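Local coordinates for mandelate racemase/muconate lactonizing protein (Thermobispora bispora, PDB 3VC5) that probably catalyses the magnesium-dependent dehydration of D-glucarate to 5-dehydro-4-deoxy-D-glucarate, as a member of the enolase superfamily, at residues Gln48-Thr60 / Gly68-Val80. Sequence-based numbering, arbitrary orientation.
Sequences QPWALRTIVEVVT and GETYGDLAHLEQV
R53 meets E69 on one face of the antiparallel hairpin formed by strands 50-60 and 65-71. With its chain bent at chi2 (-66°) and chi3, R53 doubles back toward the neighbouring strand, and R53 NE donates in the guanidinium plane to the anti lone pair of E69 OE2 at 2.8 Å. The guanidinium and carboxylate planes stand 83° apart, and NH2 reaches the same oxygen only weakly. Arginine suits this place because its several N-H groups serve different partners: NE the carboxylate, NH2 also S346 OG. E69 OE2 also accepts from L343 N, and OE1 from S346 N. I55 lies side by side with E69, its CD1 methyl 3.9 Å from the E69 CG methylene.

The other face carries T54, whose OG1 donates to Y71 O (2.8 Å) while its CG2 packs on L77 CD1 (3.8 Å). The V56 and V80 side chains meet obliquely, V56 CG2 3.9 Å from V80 CG1; beta-branched T54 and V56 thus let helix 74-85 sit close. G72 approaches L52 and R53 too closely for a side chain, and a water joins its N to L52 O.

The buried charges are thus paired, and a carboxylate held at both oxygens probably ties the hairpin firmly to the barrel domain.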
loop_
_atom_site.group_PDB
_atom_site.type_symbol
_atom_site.label_atom_id
_atom_site.label_comp_id
_atom_site.label_asym_id
_atom_site.label_seq_id
_atom_site.Cartn_x
_atom_site.Cartn_y
_atom_site.Cartn_z
ATOM N N GLN A 48 2.494 -29.816 19.187
ATOM C CA GLN A 48 3.176 -31.095 19.078
ATOM C C GLN A 48 4.670 -30.938 19.384
ATOM O O GLN A 48 5.192 -29.829 19.402
ATOM C CB GLN A 48 2.963 -31.701 17.695
ATOM C CG GLN A 48 1.537 -32.219 17.477
ATOM C CD GLN A 48 1.187 -32.314 16.014
ATOM O OE1 GLN A 48 1.113 -31.294 15.314
ATOM N NE2 GLN A 48 0.972 -33.535 15.534
ATOM N N PRO A 49 5.366 -32.059 19.595
ATOM C CA PRO A 49 6.776 -31.935 19.997
ATOM C C PRO A 49 7.712 -31.396 18.899
ATOM O O PRO A 49 8.844 -30.953 19.194
ATOM C CB PRO A 49 7.186 -33.383 20.359
ATOM C CG PRO A 49 5.947 -34.171 20.413
ATOM C CD PRO A 49 4.853 -33.438 19.672
ATOM N N TRP A 50 7.262 -31.477 17.656
ATOM C CA TRP A 50 7.984 -30.897 16.513
ATOM C C TRP A 50 7.098 -29.871 15.831
ATOM O O TRP A 50 5.913 -30.155 15.568
ATOM C CB TRP A 50 8.347 -31.967 15.486
ATOM C CG TRP A 50 9.242 -33.038 16.020
ATOM C CD1 TRP A 50 8.868 -34.300 16.444
ATOM C CD2 TRP A 50 10.667 -32.956 16.215
ATOM N NE1 TRP A 50 9.983 -35.004 16.864
ATOM C CE2 TRP A 50 11.090 -34.200 16.740
ATOM C CE3 TRP A 50 11.623 -31.957 15.988
ATOM C CZ2 TRP A 50 12.427 -34.463 17.052
ATOM C CZ3 TRP A 50 12.945 -32.215 16.294
ATOM C CH2 TRP A 50 13.339 -33.471 16.816
ATOM N N ALA A 51 7.668 -28.702 15.529
ATOM C CA ALA A 51 7.031 -27.706 14.678
ATOM C C ALA A 51 7.714 -27.799 13.305
ATOM O O ALA A 51 8.911 -28.083 13.218
ATOM C CB ALA A 51 7.183 -26.304 15.267
ATOM N N LEU A 52 6.939 -27.602 12.238
ATOM C CA LEU A 52 7.440 -27.739 10.866
ATOM C C LEU A 52 7.562 -26.348 10.218
ATOM O O LEU A 52 6.738 -25.456 10.466
ATOM C CB LEU A 52 6.416 -28.537 10.058
ATOM C CG LEU A 52 6.000 -29.900 10.644
ATOM C CD1 LEU A 52 4.979 -30.601 9.754
ATOM C CD2 LEU A 52 7.215 -30.802 10.896
ATOM N N ARG A 53 8.532 -26.203 9.324
ATOM C CA ARG A 53 8.679 -25.004 8.489
ATOM C C ARG A 53 9.245 -25.442 7.153
ATOM O O ARG A 53 9.777 -26.564 7.031
ATOM C CB ARG A 53 9.623 -23.951 9.109
ATOM C CG ARG A 53 9.160 -23.365 10.442
ATOM C CD ARG A 53 7.894 -22.534 10.335
ATOM N NE ARG A 53 8.153 -21.116 10.050
ATOM C CZ ARG A 53 7.177 -20.209 9.953
ATOM N NH1 ARG A 53 5.916 -20.602 10.115
ATOM N NH2 ARG A 53 7.447 -18.928 9.668
ATOM N N THR A 54 9.193 -24.538 6.179
ATOM C CA THR A 54 9.840 -24.776 4.898
ATOM C C THR A 54 10.773 -23.599 4.675
ATOM O O THR A 54 10.373 -22.415 4.787
ATOM C CB THR A 54 8.814 -24.824 3.733
ATOM O OG1 THR A 54 7.883 -25.870 3.984
ATOM C CG2 THR A 54 9.530 -25.103 2.407
ATOM N N ILE A 55 12.036 -23.923 4.453
ATOM C CA ILE A 55 13.020 -22.915 4.114
ATOM C C ILE A 55 13.183 -22.824 2.601
ATOM O O ILE A 55 13.324 -23.835 1.912
ATOM C CB ILE A 55 14.377 -23.247 4.770
ATOM C CG1 ILE A 55 14.156 -23.470 6.272
ATOM C CG2 ILE A 55 15.413 -22.176 4.455
ATOM C CD1 ILE A 55 13.540 -22.340 7.031
ATOM N N VAL A 56 13.172 -21.599 2.094
ATOM C CA VAL A 56 13.371 -21.385 0.668
ATOM C C VAL A 56 14.631 -20.571 0.411
ATOM O O VAL A 56 14.879 -19.570 1.080
ATOM C CB VAL A 56 12.140 -20.610 0.072
ATOM C CG1 VAL A 56 12.416 -20.130 -1.351
ATOM C CG2 VAL A 56 10.903 -21.492 0.142
ATOM N N GLU A 57 15.431 -20.995 -0.573
ATOM C CA GLU A 57 16.595 -20.218 -0.951
ATOM C C GLU A 57 16.573 -19.977 -2.445
ATOM O O GLU A 57 16.613 -20.941 -3.231
ATOM C CB GLU A 57 17.902 -20.932 -0.536
ATOM C CG GLU A 57 19.145 -20.069 -0.828
ATOM C CD GLU A 57 20.450 -20.699 -0.374
ATOM O OE1 GLU A 57 20.572 -21.956 -0.403
ATOM O OE2 GLU A 57 21.368 -19.925 0.003
ATOM N N VAL A 58 16.492 -18.701 -2.838
ATOM C CA VAL A 58 16.446 -18.319 -4.239
ATOM C C VAL A 58 17.858 -17.960 -4.644
ATOM O O VAL A 58 18.543 -17.241 -3.916
ATOM C CB VAL A 58 15.481 -17.088 -4.464
ATOM C CG1 VAL A 58 15.601 -16.573 -5.914
ATOM C CG2 VAL A 58 14.031 -17.488 -4.143
ATOM N N VAL A 59 18.294 -18.455 -5.802
ATOM C CA VAL A 59 19.644 -18.200 -6.295
ATOM C C VAL A 59 19.545 -17.596 -7.696
ATOM O O VAL A 59 18.902 -18.171 -8.580
ATOM C CB VAL A 59 20.484 -19.488 -6.384
ATOM C CG1 VAL A 59 21.950 -19.149 -6.648
ATOM C CG2 VAL A 59 20.343 -20.328 -5.084
ATOM N N THR A 60 20.169 -16.444 -7.888
ATOM C CA THR A 60 20.209 -15.804 -9.199
ATOM C C THR A 60 21.277 -16.398 -10.107
ATOM O O THR A 60 22.175 -17.152 -9.662
ATOM C CB THR A 60 20.456 -14.281 -9.089
ATOM O OG1 THR A 60 21.812 -14.042 -8.687
ATOM C CG2 THR A 60 19.497 -13.643 -8.063
ATOM N N GLY A 68 13.803 -17.234 2.314
ATOM C CA GLY A 68 12.410 -17.070 2.772
ATOM C C GLY A 68 12.068 -18.227 3.683
ATOM O O GLY A 68 12.772 -19.241 3.719
ATOM N N GLU A 69 11.000 -18.073 4.444
ATOM C CA GLU A 69 10.596 -19.072 5.439
ATOM C C GLU A 69 9.078 -19.093 5.512
ATOM O O GLU A 69 8.443 -18.042 5.578
ATOM C CB GLU A 69 11.226 -18.769 6.796
ATOM C CG GLU A 69 10.755 -19.721 7.904
ATOM C CD GLU A 69 11.280 -19.359 9.289
ATOM O OE1 GLU A 69 12.307 -18.641 9.425
ATOM O OE2 GLU A 69 10.636 -19.816 10.267
ATOM N N THR A 70 8.501 -20.288 5.492
ATOM C CA THR A 70 7.048 -20.410 5.482
ATOM C C THR A 70 6.652 -21.693 6.229
ATOM O O THR A 70 7.502 -22.351 6.853
ATOM C CB THR A 70 6.511 -20.360 4.051
ATOM O OG1 THR A 70 5.075 -20.341 4.068
ATOM C CG2 THR A 70 7.015 -21.541 3.205
ATOM N N TYR A 71 5.372 -22.047 6.189
ATOM C CA TYR A 71 4.831 -23.203 6.927
ATOM C C TYR A 71 5.385 -24.494 6.363
ATOM O O TYR A 71 5.791 -24.537 5.182
ATOM C CB TYR A 71 3.304 -23.232 6.745
ATOM C CG TYR A 71 2.710 -21.915 7.112
ATOM C CD1 TYR A 71 2.681 -21.472 8.438
ATOM C CD2 TYR A 71 2.168 -21.086 6.130
ATOM C CE1 TYR A 71 2.161 -20.218 8.769
ATOM C CE2 TYR A 71 1.614 -19.848 6.461
ATOM C CZ TYR A 71 1.596 -19.431 7.781
ATOM O OH TYR A 71 1.050 -18.221 8.081
ATOM N N GLY A 72 5.406 -25.538 7.207
ATOM C CA GLY A 72 5.903 -26.861 6.799
ATOM C C GLY A 72 4.842 -27.920 6.542
ATOM O O GLY A 72 5.182 -29.048 6.153
ATOM N N ASP A 73 3.556 -27.567 6.719
ATOM C CA ASP A 73 2.456 -28.521 6.490
ATOM C C ASP A 73 2.574 -29.105 5.077
ATOM O O ASP A 73 2.858 -28.378 4.119
ATOM C CB ASP A 73 1.086 -27.854 6.626
ATOM C CG ASP A 73 0.733 -27.480 8.071
ATOM O OD1 ASP A 73 1.391 -27.925 9.030
ATOM O OD2 ASP A 73 -0.245 -26.733 8.251
ATOM N N LEU A 74 2.265 -30.393 4.937
ATOM C CA LEU A 74 2.553 -31.134 3.723
ATOM C C LEU A 74 1.888 -30.497 2.494
ATOM O O LEU A 74 2.548 -30.321 1.443
ATOM C CB LEU A 74 2.084 -32.597 3.886
ATOM C CG LEU A 74 2.424 -33.541 2.732
ATOM C CD1 LEU A 74 3.935 -33.624 2.526
ATOM C CD2 LEU A 74 1.785 -34.922 2.995
ATOM N N ALA A 75 0.586 -30.186 2.586
ATOM C CA ALA A 75 -0.103 -29.642 1.426
ATOM C C ALA A 75 0.511 -28.313 0.985
ATOM O O ALA A 75 0.641 -28.022 -0.228
ATOM C CB ALA A 75 -1.592 -29.497 1.710
ATOM N N HIS A 76 0.905 -27.505 1.956
ATOM C CA HIS A 76 1.576 -26.250 1.657
ATOM C C HIS A 76 2.955 -26.491 1.054
ATOM O O HIS A 76 3.308 -25.858 0.048
ATOM C CB HIS A 76 1.707 -25.398 2.927
ATOM C CG HIS A 76 2.299 -24.039 2.683
ATOM N ND1 HIS A 76 1.658 -23.071 1.937
ATOM C CD2 HIS A 76 3.467 -23.481 3.100
ATOM C CE1 HIS A 76 2.390 -21.974 1.918
ATOM N NE2 HIS A 76 3.512 -22.208 2.594
ATOM N N LEU A 77 3.753 -27.342 1.707
ATOM C CA LEU A 77 5.060 -27.711 1.191
ATOM C C LEU A 77 4.971 -28.133 -0.289
ATOM O O LEU A 77 5.815 -27.749 -1.121
ATOM C CB LEU A 77 5.640 -28.853 2.037
ATOM C CG LEU A 77 6.919 -29.529 1.545
ATOM C CD1 LEU A 77 8.087 -28.531 1.445
ATOM C CD2 LEU A 77 7.261 -30.695 2.518
ATOM N N GLU A 78 3.960 -28.935 -0.625
ATOM C CA GLU A 78 3.796 -29.396 -2.017
ATOM C C GLU A 78 3.575 -28.239 -2.997
ATOM O O GLU A 78 4.119 -28.229 -4.117
ATOM C CB GLU A 78 2.656 -30.420 -2.137
ATOM C CG GLU A 78 2.977 -31.743 -1.462
ATOM C CD GLU A 78 1.769 -32.671 -1.394
ATOM O OE1 GLU A 78 0.630 -32.208 -1.690
ATOM O OE2 GLU A 78 1.966 -33.858 -1.034
ATOM N N GLN A 79 2.790 -27.257 -2.577
ATOM C CA GLN A 79 2.554 -26.071 -3.401
ATOM C C GLN A 79 3.800 -25.217 -3.530
ATOM O O GLN A 79 4.079 -24.693 -4.623
ATOM C CB GLN A 79 1.384 -25.228 -2.867
ATOM C CG GLN A 79 0.028 -25.925 -2.954
ATOM C CD GLN A 79 -0.348 -26.456 -4.347
ATOM O OE1 GLN A 79 -0.833 -27.602 -4.478
ATOM N NE2 GLN A 79 -0.150 -25.638 -5.388
ATOM N N VAL A 80 4.577 -25.097 -2.449
ATOM C CA VAL A 80 5.788 -24.297 -2.492
ATOM C C VAL A 80 6.785 -24.971 -3.449
ATOM O O VAL A 80 7.434 -24.285 -4.250
ATOM C CB VAL A 80 6.373 -24.104 -1.083
ATOM C CG1 VAL A 80 7.754 -23.424 -1.124
ATOM C CG2 VAL A 80 5.418 -23.272 -0.200
HETATM O O HOH W 1 4.388 -24.612 9.633
#